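Local coordinates for uncharacterized protein (Bacteroides ovatus, PDB 3NQK), which is of unknown function, with an N-terminal DUF4973 region of the E-set clan followed by a BT_3044-like C-terminal region, at residues S163-Y174 / I292-L302. Numbering follows the deposited sequence.
Sequences SYTASSMKVYTY and IKYRVAGSMTL
Lys170 and Tyr172 pair in antiparallel fashion with Ala297 and Arg295, each pair joined by two backbone hydrogen bonds. Tyr174 N adds a nearly straight bond to Lys293 O (2.9 Å, 174° at the hydrogen). Thr165 and Thr301 form a separate hydrogen-bonded pair. Between the two runs the 163-174 chain makes a type I turn, Ala166 to Met169, while 292-302 changes direction at Gly298. A water bridges this break, donating to Thr165 O and Ser299 O and accepting from Ser168 N.

Two CH-pi contacts mark the ends. Leu302 CB sits over the centre of the Tyr164 ring, 3.4 Å from its centroid, and Phe201 meets that ring edge-to-face. At the far end the extended Lys293 chain crosses one face of the Tyr174 ring, CD 3.7 Å above its centre. Arg295 bends at chi2 and chi3 (65° and 66°), bringing NH2 to Tyr174 OH in a weak bond of 3.3 Å; its NE and NH1 form salt bridges with Asp276 and Glu274.

Apolar side chains meet along the Val171 and Val296 face. Selenomethionines Met169 and Met300 run alongside each other, Met169 SE 4.0 Å from Met300 SE, and Met169 CG touches Val296 CG1. Val171 sends CG1 to Tyr294 CD1 and CG2 to Val296 CG1.

The arrangement is an antiparallel beta pairing interrupted by a turn and a corner, within the large antiparallel sheet of the BT_3044-like C-terminal region.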
loop_
_atom_site.group_PDB
_atom_site.type_symbol
_atom_site.label_atom_id
_atom_site.label_comp_id
_atom_site.label_asym_id
_atom_site.label_seq_id
_atom_site.Cartn_x
_atom_site.Cartn_y
_atom_site.Cartn_z
ATOM N N SER A 163 -9.084 17.608 -9.961
ATOM C CA SER A 163 -8.862 18.800 -10.775
ATOM C C SER A 163 -8.926 18.453 -12.258
ATOM O O SER A 163 -8.041 17.785 -12.789
ATOM C CB SER A 163 -7.506 19.429 -10.424
ATOM O OG SER A 163 -7.342 20.689 -11.047
ATOM N N TYR A 164 -10.004 18.879 -12.910
ATOM C CA TYR A 164 -10.189 18.626 -14.337
ATOM C C TYR A 164 -9.473 19.686 -15.182
ATOM O O TYR A 164 -9.596 20.900 -14.917
ATOM C CB TYR A 164 -11.680 18.648 -14.689
ATOM C CG TYR A 164 -12.446 17.376 -14.349
ATOM C CD1 TYR A 164 -12.780 17.069 -13.046
ATOM C CD2 TYR A 164 -12.905 16.536 -15.351
ATOM C CE1 TYR A 164 -13.515 15.924 -12.744
ATOM C CE2 TYR A 164 -13.650 15.404 -15.059
ATOM C CZ TYR A 164 -13.945 15.101 -13.761
ATOM O OH TYR A 164 -14.688 13.965 -13.478
ATOM N N THR A 165 -8.731 19.239 -16.194
ATOM C CA THR A 165 -8.184 20.156 -17.182
ATOM C C THR A 165 -9.355 20.752 -17.933
ATOM O O THR A 165 -10.232 20.025 -18.368
ATOM C CB THR A 165 -7.292 19.449 -18.150
ATOM O OG1 THR A 165 -6.139 18.942 -17.450
ATOM C CG2 THR A 165 -6.852 20.409 -19.270
ATOM N N ALA A 166 -9.389 22.081 -18.063
ATOM C CA ALA A 166 -10.581 22.762 -18.636
ATOM C C ALA A 166 -10.269 23.637 -19.815
ATOM O O ALA A 166 -11.052 24.535 -20.138
ATOM C CB ALA A 166 -11.285 23.578 -17.565
ATOM N N SER A 167 -9.176 23.334 -20.517
ATOM C CA SER A 167 -8.734 24.161 -21.643
ATOM C C SER A 167 -9.662 24.083 -22.843
ATOM O O SER A 167 -9.618 24.953 -23.706
ATOM C CB SER A 167 -7.300 23.791 -22.065
ATOM O OG SER A 167 -7.161 22.403 -22.298
ATOM N N SER A 168 -10.494 23.039 -22.911
ATOM C CA SER A 168 -11.429 22.884 -24.046
ATOM C C SER A 168 -12.834 23.338 -23.702
ATOM O O SER A 168 -13.765 23.118 -24.481
ATOM C CB SER A 168 -11.468 21.433 -24.529
ATOM O OG SER A 168 -10.337 21.131 -25.309
HETATM N N MSE A 169 -13.005 23.933 -22.521
HETATM C CA MSE A 169 -14.322 24.435 -22.107
HETATM C C MSE A 169 -14.409 25.900 -22.431
HETATM O O MSE A 169 -13.642 26.714 -21.895
HETATM C CB MSE A 169 -14.554 24.227 -20.608
HETATM C CG MSE A 169 -15.937 24.677 -20.156
HETATM SE SE MSE A 169 -16.183 24.605 -18.272
HETATM C CE MSE A 169 -15.032 26.106 -17.818
ATOM N N LYS A 170 -15.327 26.246 -23.310
ATOM C CA LYS A 170 -15.493 27.625 -23.729
ATOM C C LYS A 170 -16.701 28.257 -23.063
ATOM O O LYS A 170 -17.763 27.621 -22.924
ATOM C CB LYS A 170 -15.627 27.705 -25.241
ATOM C CG LYS A 170 -14.331 27.360 -26.015
ATOM C CD LYS A 170 -14.482 27.705 -27.480
ATOM C CE LYS A 170 -13.165 27.655 -28.215
ATOM N NZ LYS A 170 -13.262 28.392 -29.520
ATOM N N VAL A 171 -16.548 29.508 -22.655
ATOM C CA VAL A 171 -17.624 30.231 -22.017
ATOM C C VAL A 171 -17.942 31.519 -22.778
ATOM O O VAL A 171 -17.140 32.452 -22.828
ATOM C CB VAL A 171 -17.274 30.536 -20.596
ATOM C CG1 VAL A 171 -18.371 31.355 -19.946
ATOM C CG2 VAL A 171 -17.035 29.214 -19.823
ATOM N N TYR A 172 -19.098 31.538 -23.408
ATOM C CA TYR A 172 -19.519 32.675 -24.223
ATOM C C TYR A 172 -20.491 33.557 -23.463
ATOM O O TYR A 172 -21.413 33.062 -22.826
ATOM C CB TYR A 172 -20.209 32.183 -25.486
ATOM C CG TYR A 172 -19.408 31.191 -26.316
ATOM C CD1 TYR A 172 -19.487 29.823 -26.066
ATOM C CD2 TYR A 172 -18.636 31.619 -27.402
ATOM C CE1 TYR A 172 -18.801 28.905 -26.856
ATOM C CE2 TYR A 172 -17.937 30.711 -28.187
ATOM C CZ TYR A 172 -18.026 29.352 -27.908
ATOM O OH TYR A 172 -17.337 28.448 -28.674
ATOM N N THR A 173 -20.314 34.866 -23.583
ATOM C CA THR A 173 -21.222 35.827 -22.975
ATOM C C THR A 173 -22.383 36.116 -23.897
ATOM O O THR A 173 -22.183 36.403 -25.032
ATOM C CB THR A 173 -20.518 37.159 -22.743
ATOM O OG1 THR A 173 -19.411 36.968 -21.876
ATOM C CG2 THR A 173 -21.468 38.171 -22.139
ATOM N N TYR A 174 -23.594 36.084 -23.391
ATOM C CA TYR A 174 -24.732 36.524 -24.191
ATOM C C TYR A 174 -24.678 38.022 -24.373
ATOM O O TYR A 174 -24.657 38.779 -23.397
ATOM C CB TYR A 174 -26.054 36.152 -23.531
ATOM C CG TYR A 174 -26.526 34.742 -23.820
ATOM C CD1 TYR A 174 -25.889 33.644 -23.253
ATOM C CD2 TYR A 174 -27.645 34.514 -24.601
ATOM C CE1 TYR A 174 -26.339 32.345 -23.489
ATOM C CE2 TYR A 174 -28.106 33.217 -24.842
ATOM C CZ TYR A 174 -27.447 32.143 -24.277
ATOM O OH TYR A 174 -27.896 30.876 -24.509
ATOM N N ILE A 292 -25.687 38.352 -15.919
ATOM C CA ILE A 292 -24.938 38.121 -17.152
ATOM C C ILE A 292 -25.071 36.652 -17.534
ATOM O O ILE A 292 -24.604 35.785 -16.827
ATOM C CB ILE A 292 -23.476 38.441 -16.974
ATOM C CG1 ILE A 292 -23.292 39.913 -16.633
ATOM C CG2 ILE A 292 -22.709 38.098 -18.218
ATOM C CD1 ILE A 292 -21.882 40.248 -16.153
ATOM N N LYS A 293 -25.742 36.387 -18.640
ATOM C CA LYS A 293 -25.989 35.014 -19.086
ATOM C C LYS A 293 -24.785 34.475 -19.849
ATOM O O LYS A 293 -24.189 35.183 -20.656
ATOM C CB LYS A 293 -27.226 34.989 -19.989
ATOM C CG LYS A 293 -27.785 33.595 -20.287
ATOM C CD LYS A 293 -29.118 33.682 -21.056
ATOM C CE LYS A 293 -29.839 32.332 -21.087
ATOM N NZ LYS A 293 -31.248 32.458 -21.585
ATOM N N TYR A 294 -24.446 33.210 -19.617
ATOM C CA TYR A 294 -23.332 32.595 -20.311
ATOM C C TYR A 294 -23.739 31.298 -20.924
ATOM O O TYR A 294 -24.517 30.560 -20.353
ATOM C CB TYR A 294 -22.168 32.333 -19.359
ATOM C CG TYR A 294 -21.558 33.576 -18.734
ATOM C CD1 TYR A 294 -20.679 34.383 -19.444
ATOM C CD2 TYR A 294 -21.793 33.883 -17.413
ATOM C CE1 TYR A 294 -20.117 35.511 -18.858
ATOM C CE2 TYR A 294 -21.231 34.984 -16.819
ATOM C CZ TYR A 294 -20.408 35.800 -17.531
ATOM O OH TYR A 294 -19.871 36.905 -16.903
ATOM N N ARG A 295 -23.186 31.010 -22.098
ATOM C CA ARG A 295 -23.279 29.697 -22.673
ATOM C C ARG A 295 -21.958 28.989 -22.433
ATOM O O ARG A 295 -20.912 29.506 -22.797
ATOM C CB ARG A 295 -23.544 29.784 -24.169
ATOM C CG ARG A 295 -23.395 28.433 -24.916
ATOM C CD ARG A 295 -24.432 27.449 -24.469
ATOM N NE ARG A 295 -25.762 27.886 -24.854
ATOM C CZ ARG A 295 -26.328 27.620 -26.027
ATOM N NH1 ARG A 295 -25.696 26.873 -26.925
ATOM N NH2 ARG A 295 -27.535 28.084 -26.295
ATOM N N VAL A 296 -22.007 27.824 -21.793
ATOM C CA VAL A 296 -20.793 27.023 -21.522
ATOM C C VAL A 296 -20.824 25.797 -22.399
ATOM O O VAL A 296 -21.812 25.067 -22.405
ATOM C CB VAL A 296 -20.751 26.540 -20.074
ATOM C CG1 VAL A 296 -19.416 25.856 -19.781
ATOM C CG2 VAL A 296 -20.988 27.686 -19.114
ATOM N N ALA A 297 -19.754 25.545 -23.132
ATOM C CA ALA A 297 -19.742 24.404 -24.045
ATOM C C ALA A 297 -18.355 23.850 -24.246
ATOM O O ALA A 297 -17.407 24.603 -24.428
ATOM C CB ALA A 297 -20.336 24.797 -25.382
ATOM N N GLY A 298 -18.255 22.516 -24.265
ATOM C CA GLY A 298 -16.992 21.830 -24.557
ATOM C C GLY A 298 -16.798 20.575 -23.722
ATOM O O GLY A 298 -17.750 19.808 -23.485
ATOM N N SER A 299 -15.570 20.371 -23.261
ATOM C CA SER A 299 -15.255 19.230 -22.417
ATOM C C SER A 299 -14.183 19.553 -21.393
ATOM O O SER A 299 -13.469 20.535 -21.508
ATOM C CB SER A 299 -14.780 18.066 -23.268
ATOM O OG SER A 299 -13.573 18.396 -23.949
HETATM N N MSE A 300 -14.095 18.695 -20.393
HETATM C CA MSE A 300 -13.070 18.752 -19.384
HETATM C C MSE A 300 -12.609 17.346 -19.201
HETATM O O MSE A 300 -13.365 16.411 -19.451
HETATM C CB MSE A 300 -13.636 19.287 -18.066
HETATM C CG MSE A 300 -14.053 20.754 -18.119
HETATM SE SE MSE A 300 -14.440 21.492 -16.387
HETATM C CE MSE A 300 -16.086 20.656 -16.027
ATOM N N THR A 301 -11.386 17.170 -18.754
ATOM C CA THR A 301 -10.838 15.831 -18.593
ATOM C C THR A 301 -10.074 15.734 -17.298
ATOM O O THR A 301 -9.279 16.581 -16.994
ATOM C CB THR A 301 -9.894 15.482 -19.757
ATOM O OG1 THR A 301 -10.595 15.617 -20.991
ATOM C CG2 THR A 301 -9.335 14.043 -19.625
ATOM N N LEU A 302 -10.352 14.690 -16.532
ATOM C CA LEU A 302 -9.671 14.446 -15.278
ATOM C C LEU A 302 -8.672 13.338 -15.488
ATOM O O LEU A 302 -8.997 12.319 -16.102
ATOM C CB LEU A 302 -10.686 14.036 -14.218
ATOM C CG LEU A 302 -10.117 13.427 -12.952
ATOM C CD1 LEU A 302 -9.371 14.505 -12.127
ATOM C CD2 LEU A 302 -11.236 12.769 -12.128
HETATM O O HOH W 1 -10.299 20.595 -21.543
HETATM O O HOH W 2 -26.094 38.498 -20.809
#